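Coronin (Toxoplasma gondii, PDB 4OZU) binds actin, probably in its filamentous form, and contributes to parasite invasion and egress, this chain being its WD40 beta-propeller domain. Local coordinates at residues A[18-23]-A[329-334]; A[41-46]-A[319-324]; A[150-155]-A[168-173]; A[195-200]-A[207-212]; A[76-81]-A[95-100]. All coordinates share one frame; numbering follows the deposited sequence. Where two conformers were deposited one is given.

Interaction 1 of 5, residues A[18-23]-A[329-334]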
# COMPACT_ATOMS: atom_id res chain seq x y z
N GLU A 18 4.08 -14.99 -12.53
CA GLU A 18 3.48 -16.33 -12.64
C GLU A 18 2.20 -16.39 -11.81
O GLU A 18 2.24 -16.32 -10.58
CB GLU A 18 4.46 -17.40 -12.20
CG GLU A 18 3.90 -18.81 -12.30
CD GLU A 18 4.95 -19.88 -12.12
OE1 GLU A 18 5.65 -19.87 -11.09
OE2 GLU A 18 5.08 -20.74 -13.02
N ALA A 19 1.06 -16.49 -12.49
CA ALA A 19 -0.21 -16.68 -11.81
C ALA A 19 -0.25 -18.10 -11.23
O ALA A 19 0.04 -19.06 -11.93
CB ALA A 19 -1.37 -16.46 -12.77
N TRP A 20 -0.60 -18.21 -9.96
CA TRP A 20 -0.74 -19.52 -9.32
C TRP A 20 -1.85 -20.34 -9.97
O TRP A 20 -2.85 -19.80 -10.43
CB TRP A 20 -1.05 -19.38 -7.84
CG TRP A 20 0.05 -18.84 -7.00
CD1 TRP A 20 1.08 -18.03 -7.41
CD2 TRP A 20 0.25 -19.06 -5.60
NE1 TRP A 20 1.90 -17.74 -6.34
CE2 TRP A 20 1.41 -18.36 -5.22
CE3 TRP A 20 -0.45 -19.79 -4.63
CZ2 TRP A 20 1.89 -18.37 -3.91
CZ3 TRP A 20 0.02 -19.79 -3.34
CH2 TRP A 20 1.18 -19.09 -2.99
N LYS A 21 -1.69 -21.66 -9.99
CA LYS A 21 -2.78 -22.52 -10.40
C LYS A 21 -3.86 -22.49 -9.32
O LYS A 21 -5.06 -22.50 -9.61
CB LYS A 21 -2.29 -23.94 -10.65
CG LYS A 21 -1.41 -24.06 -11.90
CD LYS A 21 -2.21 -23.86 -13.18
CE LYS A 21 -1.31 -23.59 -14.38
NZ LYS A 21 -0.58 -22.30 -14.28
N GLN A 22 -3.42 -22.44 -8.06
CA GLN A 22 -4.34 -22.37 -6.93
C GLN A 22 -4.93 -20.97 -6.80
O GLN A 22 -4.32 -19.98 -7.21
CB GLN A 22 -3.62 -22.75 -5.64
CG GLN A 22 -3.21 -24.21 -5.56
CD GLN A 22 -2.40 -24.51 -4.32
OE1 GLN A 22 -2.92 -25.00 -3.32
NE2 GLN A 22 -1.10 -24.22 -4.38
N GLN A 23 -6.12 -20.90 -6.21
CA GLN A 23 -6.82 -19.64 -5.99
C GLN A 23 -7.56 -19.67 -4.66
O GLN A 23 -7.87 -20.75 -4.15
CB GLN A 23 -7.83 -19.37 -7.11
CG GLN A 23 -7.26 -19.36 -8.51
CD GLN A 23 -8.34 -19.31 -9.58
OE1 GLN A 23 -9.44 -19.84 -9.39
NE2 GLN A 23 -8.04 -18.66 -10.70
N ARG A 329 11.66 -20.05 -3.84
CA ARG A 329 11.17 -19.94 -5.21
C ARG A 329 11.70 -18.71 -5.92
O ARG A 329 11.32 -18.42 -7.06
CB ARG A 329 9.64 -19.93 -5.22
CG ARG A 329 9.02 -21.25 -4.81
CD ARG A 329 7.58 -21.35 -5.26
NE ARG A 329 6.75 -20.31 -4.66
CZ ARG A 329 5.94 -19.49 -5.33
NH1 ARG A 329 5.83 -19.55 -6.65
NH2 ARG A 329 5.24 -18.59 -4.65
N ALA A 330 12.58 -17.97 -5.24
CA ALA A 330 13.11 -16.71 -5.75
C ALA A 330 11.96 -15.74 -6.01
O ALA A 330 12.03 -14.90 -6.90
CB ALA A 330 13.93 -16.92 -7.02
N GLU A 331 10.91 -15.88 -5.21
CA GLU A 331 9.80 -14.93 -5.24
C GLU A 331 10.21 -13.66 -4.50
O GLU A 331 10.59 -13.73 -3.34
CB GLU A 331 8.56 -15.54 -4.58
CG GLU A 331 7.33 -14.63 -4.61
CD GLU A 331 6.16 -15.22 -3.85
OE1 GLU A 331 6.33 -15.53 -2.64
OE2 GLU A 331 5.08 -15.37 -4.45
N ILE A 332 10.12 -12.50 -5.15
CA ILE A 332 10.46 -11.25 -4.47
C ILE A 332 9.22 -10.42 -4.13
O ILE A 332 9.27 -9.56 -3.25
CB ILE A 332 11.45 -10.39 -5.30
CG1 ILE A 332 10.80 -9.87 -6.58
CG2 ILE A 332 12.71 -11.20 -5.62
CD1 ILE A 332 11.62 -8.80 -7.25
N GLY A 333 8.12 -10.67 -4.83
CA GLY A 333 6.86 -10.02 -4.53
C GLY A 333 5.69 -10.88 -4.94
O GLY A 333 5.85 -11.82 -5.74
N ARG A 334 4.52 -10.59 -4.39
CA ARG A 334 3.31 -11.31 -4.77
C ARG A 334 2.10 -10.41 -4.71
O ARG A 334 1.83 -9.76 -3.70
CB ARG A 334 3.10 -12.53 -3.86
CG ARG A 334 2.03 -13.49 -4.39
CD ARG A 334 1.65 -14.55 -3.36
NE ARG A 334 2.82 -15.19 -2.75
CZ ARG A 334 2.79 -15.86 -1.60
NH1 ARG A 334 1.64 -16.01 -0.94
NH2 ARG A 334 3.90 -16.40 -1.12
O HOH W 1 3.97 -18.94 -9.13
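One face of the R334 guanidinium carries the indole of W20: W20 CZ2 sits over the centre of the group, 3.5 Å from R334 CZ, the planes inclined by 47°. At the edge of that guanidinium, in its plane, lies the carboxylate of E331, gripped side-on. R334 NE reaches E331 OE2 at 2.8 Å and R334 NH2 reaches E331 OE1 at 3.0 Å, the latter on its syn lone pair, which fixes the rotation of the guanidinium, its face turned to W20 CZ2. R329 comes to W20 obliquely, with its plane almost perpendicular to the ring (84°) and NH2 3.4 Å from W20 CZ2. The same R329 NH2 makes a salt bridge with E331 OE2 at 3.2 Å, and R329 NE one with D326 OD2. E331 OE2 therefore serves two arginines as well as S348 OG, a setting that would favour the ionised carboxylate. Near the plane of the indole, at its edge, stand E18 O and E331 OE2, while W20 NE1 is taken by S348 OG. E18 and R329 are beyond salt-bridge range; a water joins E18 OE1 (2.7 Å) to R329 NH1 (3.2 Å). Strand 16-25 pairs with strand 343-350, which pairs in turn with strand 331-339, so the N-terminal strand completes the C-terminal blade, the Velcro closure of a beta-propeller.

Interaction 2 of 5, residues A[41-46]-A[319-324]; sequences ANTEYI and FIPKLA. With ACT (acetate ion), chain C.
P321 sets the CG-CD edge of its ring against the N42 backbone, and T43 stands beside L323 and A324, where the turn between strands 40-41 and 45-49 meets the short 3-10 segment 322-324 of the adjoining propeller blade. The turn is an Asx turn built on N42. Its CB is directed away from P321, and with chi1 at 64° the amide folds back over its own loop rather than across the contact. N42 OD1 takes Y45 N at 2.7 Å, almost in line with the C=O bond, and E44 N at 2.9 Å from well above the carbonyl plane; N42 ND2 is hydrogen-bonded to R92 O. Both ends of the amide are thus occupied, and the backbone side of the turn is left to P321, whose CD comes within 3.5 Å of N42 O. T43 and L323 run side by side and point the same way, with T43 CG2 3.8 Å from L323 CB. A324 adds its methyl group under the same residue, CB 4.0 Å from T43 CA. Further in, A41 CB meets the CG2 branch of I320 in a loose apolar contact. No hydrogen bond joins the two segments directly; they meet through van der Waals and apolar contacts. On its polar side T43 holds an acetate ion, probably from the crystallisation liquor: T43 N gives a nearly straight bond of 3.1 Å to acetate OXT, and T43 OG1 lies 2.9 Å from acetate O and 3.0 Å from OXT.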
# COMPACT_ATOMS: atom_id res chain seq x y z
N ALA A 41 -3.04 -7.24 3.04
CA ALA A 41 -2.50 -8.50 3.53
C ALA A 41 -1.30 -8.22 4.43
O ALA A 41 -0.58 -7.25 4.22
CB ALA A 41 -2.10 -9.41 2.37
N ASN A 42 -1.11 -9.07 5.43
CA ASN A 42 0.13 -9.07 6.18
C ASN A 42 0.74 -10.46 6.05
O ASN A 42 0.47 -11.16 5.07
CB ASN A 42 -0.07 -8.63 7.64
CG ASN A 42 -0.95 -9.57 8.46
OD1 ASN A 42 -1.37 -10.64 8.01
ND2 ASN A 42 -1.22 -9.16 9.69
N THR A 43 1.58 -10.89 6.98
CA THR A 43 2.27 -12.16 6.80
C THR A 43 1.35 -13.35 7.05
O THR A 43 1.72 -14.48 6.73
CB THR A 43 3.49 -12.28 7.73
OG1 THR A 43 3.09 -12.15 9.09
CG2 THR A 43 4.53 -11.22 7.39
N GLU A 44 0.16 -13.10 7.59
CA GLU A 44 -0.74 -14.18 8.02
C GLU A 44 -2.11 -14.10 7.37
O GLU A 44 -2.70 -15.14 7.03
CB GLU A 44 -0.90 -14.14 9.54
CG GLU A 44 -1.80 -15.21 10.14
CD GLU A 44 -1.09 -16.53 10.33
OE1 GLU A 44 0.06 -16.66 9.85
OE2 GLU A 44 -1.68 -17.44 10.95
N TYR A 45 -2.62 -12.89 7.19
CA TYR A 45 -4.02 -12.69 6.79
C TYR A 45 -4.18 -11.88 5.51
O TYR A 45 -3.31 -11.11 5.12
CB TYR A 45 -4.80 -11.97 7.90
CG TYR A 45 -4.71 -12.63 9.25
CD1 TYR A 45 -5.21 -13.90 9.45
CD2 TYR A 45 -4.15 -11.96 10.33
CE1 TYR A 45 -5.13 -14.52 10.68
CE2 TYR A 45 -4.07 -12.57 11.57
CZ TYR A 45 -4.56 -13.85 11.73
OH TYR A 45 -4.50 -14.48 12.95
N ILE A 46 -5.33 -12.08 4.88
CA ILE A 46 -5.79 -11.26 3.77
C ILE A 46 -7.08 -10.58 4.20
O ILE A 46 -7.95 -11.23 4.76
CB ILE A 46 -6.06 -12.10 2.50
CG1 ILE A 46 -4.80 -12.85 2.05
CG2 ILE A 46 -6.59 -11.23 1.37
CD1 ILE A 46 -5.08 -13.97 1.06
N PHE A 319 -0.44 -6.16 -2.47
CA PHE A 319 0.77 -6.96 -2.48
C PHE A 319 1.04 -7.44 -1.06
O PHE A 319 0.64 -6.77 -0.10
CB PHE A 319 1.96 -6.15 -3.00
CG PHE A 319 1.99 -6.02 -4.50
CD1 PHE A 319 1.05 -5.26 -5.16
CD2 PHE A 319 2.98 -6.65 -5.23
CE1 PHE A 319 1.08 -5.13 -6.53
CE2 PHE A 319 3.02 -6.52 -6.60
CZ PHE A 319 2.07 -5.77 -7.25
N ILE A 320 1.71 -8.57 -0.91
CA ILE A 320 2.01 -9.11 0.41
C ILE A 320 3.30 -8.49 0.93
O ILE A 320 4.08 -7.93 0.15
CB ILE A 320 2.15 -10.65 0.40
CG1 ILE A 320 3.38 -11.10 -0.39
CG2 ILE A 320 0.87 -11.28 -0.16
CD1 ILE A 320 3.63 -12.61 -0.35
N PRO A 321 3.53 -8.58 2.24
CA PRO A 321 4.78 -8.03 2.76
C PRO A 321 5.98 -8.86 2.34
O PRO A 321 5.83 -10.05 2.06
CB PRO A 321 4.60 -8.08 4.28
CG PRO A 321 3.14 -8.28 4.50
CD PRO A 321 2.65 -9.05 3.32
N LYS A 322 7.15 -8.24 2.33
CA LYS A 322 8.39 -8.94 1.97
C LYS A 322 8.62 -10.15 2.85
O LYS A 322 9.08 -11.18 2.38
CB LYS A 322 9.58 -7.98 2.07
CG LYS A 322 10.92 -8.62 1.76
CD LYS A 322 11.03 -9.08 0.31
CE LYS A 322 10.99 -7.91 -0.65
NZ LYS A 322 11.43 -8.28 -2.02
N LEU A 323 8.31 -10.04 4.14
CA LEU A 323 8.57 -11.14 5.08
C LEU A 323 7.79 -12.39 4.72
O LEU A 323 8.14 -13.49 5.17
CB LEU A 323 8.21 -10.72 6.50
CG LEU A 323 9.17 -9.76 7.20
CD1 LEU A 323 8.58 -9.33 8.53
CD2 LEU A 323 10.54 -10.38 7.40
N ALA A 324 6.75 -12.24 3.91
CA ALA A 324 5.88 -13.36 3.57
C ALA A 324 6.26 -14.09 2.28
O ALA A 324 5.70 -15.14 1.98
CB ALA A 324 4.44 -12.87 3.46
C ACT C . 2.98 -9.07 10.48
O ACT C . 3.26 -10.12 11.11
OXT ACT C . 2.74 -9.22 9.27
CH3 ACT C . 2.96 -7.73 11.15

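Interaction 3 of 5, residues A[150-155]-A[168-173]; sequences CFDGTV and SVKFQE
V155 and V169 form a hydrogen-bonded antiparallel pair, V155 N to V169 O at 2.7 Å and V169 N to V155 O at 2.9 Å. Two residues along, F171 N binds G153 O at 2.9 Å from above the carbonyl plane. On the other side of the sheet T154 and K170 cross at about a right angle, T154 OG1 resting 3.6 Å from K170 CG. The lysine chain is extended up to CE, where chi4 (-49°) turns NZ aside to D152 O at 2.8 Å and to F171 O at 3.0 Å, tying the turn to the end of the strand. These contacts close the outer hairpin, strands 154-159 and 164-170, of a WD40 propeller blade; the type I turn C150 to G153 leads into strand 154-159. Within that turn D152 OD1 accepts from T154 N at 2.9 Å, an Asx turn that sets the T154 backbone in place for pairing. G153, at positive phi, lets the backbone pass close to F171 and E173, its CA 3.3 Å from E173 O. The F171 ring is met at its edge by G153 O and V155 CG2. Beyond them it packs on C189, T191, N197 and V199 of the next blade, while F151 O is bound by S174 OG.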
# COMPACT_ATOMS: atom_id res chain seq x y z
N CYS A 150 -9.14 12.47 4.01
CA CYS A 150 -10.57 12.67 3.93
C CYS A 150 -10.96 13.26 2.57
O CYS A 150 -10.19 13.98 1.95
CB CYS A 150 -11.02 13.60 5.07
SG CYS A 150 -12.77 13.96 5.13
N PHE A 151 -12.16 12.93 2.12
CA PHE A 151 -12.70 13.45 0.87
C PHE A 151 -12.76 14.98 0.88
O PHE A 151 -12.81 15.60 -0.19
CB PHE A 151 -14.08 12.85 0.63
CG PHE A 151 -14.70 13.24 -0.68
CD1 PHE A 151 -14.14 12.85 -1.88
CD2 PHE A 151 -15.88 13.97 -0.70
CE1 PHE A 151 -14.73 13.19 -3.08
CE2 PHE A 151 -16.47 14.32 -1.90
CZ PHE A 151 -15.89 13.93 -3.09
N ASP A 152 -12.77 15.59 2.06
CA ASP A 152 -12.90 17.05 2.16
C ASP A 152 -11.55 17.77 2.07
O ASP A 152 -11.49 19.00 2.16
CB ASP A 152 -13.63 17.44 3.45
CG ASP A 152 -12.79 17.26 4.70
OD1 ASP A 152 -11.65 16.77 4.63
OD2 ASP A 152 -13.29 17.62 5.78
N GLY A 153 -10.48 16.99 1.91
CA GLY A 153 -9.13 17.53 1.74
C GLY A 153 -8.26 17.51 2.98
O GLY A 153 -7.09 17.91 2.93
N THR A 154 -8.80 17.02 4.10
CA THR A 154 -8.06 16.97 5.35
C THR A 154 -7.21 15.71 5.46
O THR A 154 -7.70 14.60 5.24
CB THR A 154 -8.99 17.00 6.57
OG1 THR A 154 -9.87 18.12 6.48
CG2 THR A 154 -8.19 17.11 7.86
N VAL A 155 -5.95 15.89 5.83
CA VAL A 155 -5.13 14.78 6.28
C VAL A 155 -5.04 14.87 7.79
O VAL A 155 -4.57 15.88 8.32
CB VAL A 155 -3.72 14.82 5.67
CG1 VAL A 155 -2.91 13.64 6.18
CG2 VAL A 155 -3.80 14.78 4.16
N SER A 168 -3.52 18.07 12.00
CA SER A 168 -4.34 17.97 10.81
C SER A 168 -3.88 19.03 9.83
O SER A 168 -3.44 20.11 10.24
CB SER A 168 -5.82 18.14 11.13
OG SER A 168 -6.31 17.06 11.91
N VAL A 169 -3.97 18.72 8.55
CA VAL A 169 -3.68 19.67 7.50
C VAL A 169 -4.78 19.56 6.46
O VAL A 169 -5.09 18.45 6.01
CB VAL A 169 -2.30 19.41 6.85
CG1 VAL A 169 -2.10 20.28 5.62
CG2 VAL A 169 -1.18 19.67 7.86
N LYS A 170 -5.38 20.69 6.10
CA LYS A 170 -6.48 20.67 5.13
C LYS A 170 -6.14 21.39 3.83
O LYS A 170 -5.81 22.58 3.82
CB LYS A 170 -7.73 21.29 5.73
CG LYS A 170 -8.91 21.17 4.78
CD LYS A 170 -10.19 21.75 5.32
CE LYS A 170 -11.35 21.40 4.40
NZ LYS A 170 -11.05 21.69 2.97
N PHE A 171 -6.25 20.64 2.74
CA PHE A 171 -6.14 21.18 1.39
C PHE A 171 -7.52 21.55 0.88
O PHE A 171 -8.53 21.13 1.44
CB PHE A 171 -5.47 20.17 0.47
CG PHE A 171 -4.10 19.77 0.92
CD1 PHE A 171 -3.00 20.54 0.59
CD2 PHE A 171 -3.92 18.66 1.72
CE1 PHE A 171 -1.75 20.19 1.03
CE2 PHE A 171 -2.67 18.30 2.16
CZ PHE A 171 -1.58 19.07 1.81
N GLN A 172 -7.56 22.36 -0.17
CA GLN A 172 -8.82 22.85 -0.71
C GLN A 172 -9.59 21.78 -1.50
O GLN A 172 -10.81 21.85 -1.59
CB GLN A 172 -8.58 24.06 -1.59
CG GLN A 172 -7.90 25.22 -0.87
CD GLN A 172 -7.87 26.49 -1.71
OE1 GLN A 172 -8.85 26.83 -2.37
NE2 GLN A 172 -6.74 27.19 -1.68
N GLU A 173 -8.88 20.81 -2.06
CA GLU A 173 -9.50 19.79 -2.90
C GLU A 173 -9.36 18.39 -2.29
O GLU A 173 -8.52 18.18 -1.42
CB GLU A 173 -8.89 19.82 -4.30
CG GLU A 173 -9.14 21.13 -5.03
CD GLU A 173 -10.61 21.40 -5.27
OE1 GLU A 173 -11.31 20.50 -5.77
OE2 GLU A 173 -11.07 22.52 -4.96

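Interaction 4 of 5, residues A[195-200]-A[207-212]; sequences ALNIVD and VGSVAC
L196 and V210 bind each other through both backbone groups, on strand segments that run antiparallel at 170° with axes 4.6 Å apart. I198 N follows with a 2.8 Å bond to G208 O. At this end the regular pairing breaks: I198 O takes V207 N at 2.8 Å and only a weak bond from G208 N, because V207 and G208 both face I198 in a classic beta bulge. V207 turns its CG2 branch onto I198 CG2, 3.7 Å away, the two side chains crossing at about a right angle, and V207 CG1 touches D200 CB. The strands are the third and fourth of a propeller blade, with 205-211 at its outer rim. On the face of the sheet that carries A195, N197 and S209, the N197 amide leans over the neighbouring strand. Its OD1 accepts the S209 hydroxyl in a short bond, S209 OG to N197 OD1 2.6 Å; a chi1 of -171° swings S209 OG away from its backbone N and toward N197. N197 ND2 has a weak bond to T191 OG1. The other face is apolar: L196 CB lies 3.9 Å from C212 CB and 4.3 Å from V210 CG1. W250 of the following blade packs on L196, V210 and C212, and F255 on L196 and V210.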
# COMPACT_ATOMS: atom_id res chain seq x y z
N ALA A 195 -2.22 18.43 -7.54
CA ALA A 195 -1.05 18.77 -6.75
C ALA A 195 -0.52 17.55 -6.00
O ALA A 195 -1.29 16.70 -5.54
CB ALA A 195 -1.36 19.88 -5.78
N LEU A 196 0.80 17.48 -5.91
CA LEU A 196 1.47 16.58 -4.99
C LEU A 196 1.95 17.41 -3.81
O LEU A 196 2.69 18.38 -4.00
CB LEU A 196 2.65 15.87 -5.67
CG LEU A 196 3.55 15.04 -4.77
CD1 LEU A 196 2.84 13.79 -4.28
CD2 LEU A 196 4.82 14.68 -5.51
N ASN A 197 1.53 17.04 -2.61
CA ASN A 197 1.84 17.80 -1.41
C ASN A 197 2.63 16.97 -0.42
O ASN A 197 2.35 15.79 -0.22
CB ASN A 197 0.55 18.30 -0.74
CG ASN A 197 -0.43 18.90 -1.72
OD1 ASN A 197 -0.23 20.02 -2.21
ND2 ASN A 197 -1.50 18.17 -2.01
N ILE A 198 3.64 17.60 0.18
CA ILE A 198 4.45 16.97 1.21
C ILE A 198 4.11 17.59 2.56
O ILE A 198 4.09 18.81 2.71
CB ILE A 198 5.96 17.14 0.94
CG1 ILE A 198 6.30 16.81 -0.52
CG2 ILE A 198 6.75 16.28 1.91
CD1 ILE A 198 5.94 15.40 -0.94
N VAL A 199 3.86 16.72 3.54
CA VAL A 199 3.37 17.15 4.86
C VAL A 199 4.27 16.66 5.97
O VAL A 199 4.62 15.47 6.01
CB VAL A 199 1.95 16.62 5.13
CG1 VAL A 199 1.45 17.11 6.47
CG2 VAL A 199 1.01 17.05 4.01
N ASP A 200 4.64 17.57 6.87
CA ASP A 200 5.37 17.24 8.09
C ASP A 200 4.39 17.26 9.27
O ASP A 200 4.00 18.32 9.73
CB ASP A 200 6.51 18.24 8.31
CG ASP A 200 7.40 17.88 9.51
OD1 ASP A 200 6.89 17.30 10.49
OD2 ASP A 200 8.60 18.21 9.46
N VAL A 207 5.17 21.25 3.69
CA VAL A 207 6.55 21.64 3.43
C VAL A 207 6.91 21.57 1.95
O VAL A 207 8.06 21.79 1.58
CB VAL A 207 7.51 20.77 4.24
CG1 VAL A 207 7.25 20.98 5.74
CG2 VAL A 207 7.39 19.30 3.87
N GLY A 208 5.94 21.27 1.11
CA GLY A 208 6.17 21.31 -0.32
C GLY A 208 4.91 21.04 -1.11
O GLY A 208 4.06 20.27 -0.68
N SER A 209 4.79 21.69 -2.26
CA SER A 209 3.67 21.40 -3.14
C SER A 209 4.02 21.73 -4.58
O SER A 209 4.66 22.73 -4.85
CB SER A 209 2.42 22.18 -2.71
OG SER A 209 1.29 21.75 -3.44
N VAL A 210 3.60 20.86 -5.50
CA VAL A 210 3.87 21.06 -6.92
C VAL A 210 2.78 20.43 -7.77
O VAL A 210 2.21 19.41 -7.40
CB VAL A 210 5.25 20.47 -7.31
CG1 VAL A 210 5.24 18.94 -7.24
CG2 VAL A 210 5.68 20.94 -8.70
N ALA A 211 2.50 21.05 -8.91
CA ALA A 211 1.60 20.47 -9.89
C ALA A 211 2.32 19.27 -10.50
O ALA A 211 3.33 19.44 -11.17
CB ALA A 211 1.24 21.50 -10.96
N CYS A 212 1.81 18.06 -10.26
CA CYS A 212 2.56 16.87 -10.64
C CYS A 212 2.19 16.32 -12.02
O CYS A 212 3.06 15.78 -12.70
CB CYS A 212 2.41 15.78 -9.58
SG CYS A 212 0.72 15.22 -9.25

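Interaction 5 of 5, residues A[76-81]-A[95-100]; sequences KGHTAS and LATACE
H78 and T97 approach from opposite directions and meet at the ring edge, H78 NE2 to T97 OG1 2.7 Å, with the threonine oxygen in the plane of the imidazole. A torsion of 61° about CA-CB turns OG1 toward the histidine. The same oxygen binds W107 NE1, while H78 ND1 is held by G56 O. Both ring nitrogens of this buried histidine are therefore satisfied, and the ring has its rotation fixed from two sides. The chain from H78 through T97 to W107 corresponds to the His-Thr-Trp part of the WD40 structural tetrad, with G56 O at H78 ND1 in place of the usual aspartate. At the other end of the contact S81 O accepts E100 N, 2.9 Å long and nearly straight, so the strand's hydrogen bonding continues past C99 into the following residue. C99 fills the space between these two polar joints: with chi1 at -173° its SG extends toward the loop, 3.8 Å from H78 CB and 3.4 Å from A80 O. A80 CB packs on E100 CB at 3.6 Å. In the loop, T79 OG1 is bonded to D101 OD2. The A80 backbone is hydrogen-bonded to G56. The loop 76-81 thus links strand 73-75 to strand 82-87 while lying against strand 94-99, the second of its blade, between strands 82-87 and 104-108; A96 and A98 of that strand face W138 and V133 on strand 133-138 of the next blade.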
# COMPACT_ATOMS: atom_id res chain seq x y z
N LYS A 76 -17.27 -6.43 11.17
CA LYS A 76 -18.44 -5.60 10.88
C LYS A 76 -18.23 -4.18 11.43
O LYS A 76 -17.25 -3.53 11.09
CB LYS A 76 -19.70 -6.26 11.45
CG LYS A 76 -19.95 -7.66 10.90
CD LYS A 76 -21.29 -8.21 11.36
CE LYS A 76 -21.54 -9.61 10.80
NZ LYS A 76 -21.64 -9.63 9.32
N GLY A 77 -19.15 -3.69 12.26
CA GLY A 77 -18.97 -2.39 12.89
C GLY A 77 -19.26 -1.21 11.98
O GLY A 77 -19.96 -0.27 12.37
N HIS A 78 -18.72 -1.25 10.76
CA HIS A 78 -18.95 -0.19 9.78
C HIS A 78 -20.43 0.00 9.48
O HIS A 78 -21.18 -0.96 9.46
CB HIS A 78 -18.21 -0.50 8.47
CG HIS A 78 -16.82 -1.02 8.66
ND1 HIS A 78 -16.53 -2.37 8.66
CD2 HIS A 78 -15.65 -0.38 8.85
CE1 HIS A 78 -15.23 -2.53 8.85
NE2 HIS A 78 -14.68 -1.34 8.97
N THR A 79 -20.83 1.25 9.24
CA THR A 79 -22.22 1.56 8.92
C THR A 79 -22.35 1.98 7.46
O THR A 79 -23.45 2.16 6.94
CB THR A 79 -22.78 2.66 9.85
OG1 THR A 79 -22.24 3.94 9.51
CG2 THR A 79 -22.46 2.34 11.31
N ALA A 80 -21.21 2.08 6.78
CA ALA A 80 -21.19 2.35 5.34
C ALA A 80 -20.05 1.55 4.72
O ALA A 80 -19.45 0.70 5.37
CB ALA A 80 -21.04 3.84 5.07
N SER A 81 -19.74 1.81 3.45
CA SER A 81 -18.77 1.01 2.72
C SER A 81 -17.34 1.28 3.19
O SER A 81 -17.02 2.37 3.66
CB SER A 81 -18.86 1.27 1.22
OG SER A 81 -18.35 2.56 0.91
N LEU A 95 -5.30 -4.10 12.54
CA LEU A 95 -5.50 -3.45 11.26
C LEU A 95 -6.42 -2.26 11.42
O LEU A 95 -7.09 -2.10 12.44
CB LEU A 95 -6.07 -4.43 10.23
CG LEU A 95 -7.46 -5.00 10.50
CD1 LEU A 95 -8.11 -5.41 9.20
CD2 LEU A 95 -7.41 -6.20 11.45
N ALA A 96 -6.44 -1.42 10.38
CA ALA A 96 -7.29 -0.25 10.36
C ALA A 96 -8.15 -0.21 9.10
O ALA A 96 -7.71 -0.56 8.02
CB ALA A 96 -6.45 1.01 10.45
N THR A 97 -9.39 0.26 9.25
CA THR A 97 -10.25 0.52 8.11
C THR A 97 -10.68 1.98 8.11
O THR A 97 -10.90 2.57 9.17
CB THR A 97 -11.51 -0.36 8.12
OG1 THR A 97 -12.27 -0.10 9.30
CG2 THR A 97 -11.15 -1.83 8.05
N ALA A 98 -10.78 2.54 6.91
CA ALA A 98 -11.40 3.83 6.69
C ALA A 98 -12.77 3.59 6.09
O ALA A 98 -12.93 2.74 5.22
CB ALA A 98 -10.56 4.68 5.76
N CYS A 99 -13.77 4.35 6.53
CA CYS A 99 -15.15 4.09 6.16
C CYS A 99 -15.85 5.33 5.62
O CYS A 99 -15.52 6.47 5.99
CB CYS A 99 -15.90 3.54 7.36
SG CYS A 99 -17.57 2.99 7.01
N GLU A 100 -16.82 5.11 4.73
CA GLU A 100 -17.61 6.20 4.18
C GLU A 100 -18.39 6.93 5.26
O GLU A 100 -18.84 8.05 5.03
CB GLU A 100 -18.59 5.68 3.12
CG GLU A 100 -18.03 5.63 1.71
CD GLU A 100 -19.11 5.50 0.65
OE1 GLU A 100 -20.24 5.11 1.00
OE2 GLU A 100 -18.82 5.79 -0.53

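Interactions 1 and 2 adjoin at the ring closure, their centres about 13 Å apart: R334 O meets I320 N at 3.0 Å and I332 O meets K322 NZ at 2.8 Å, both probable hydrogen bonds. Interactions 3 and 4 also touch, F171 CE1 lying 3.3 Å from N197 CG, so successive blades pack on each other. Interaction 5 lies apart from both pairs, its nearest atoms about 7 Å from interaction 2 and 8 Å from interaction 3. Interactions 1 and 3 stand on opposite sides of the chain's centre, centres about 38 Å apart. Small molecules, probably from the crystallisation liquor, lie at two contacts: acetate at interaction 2, TRS on C212 O of interaction 4.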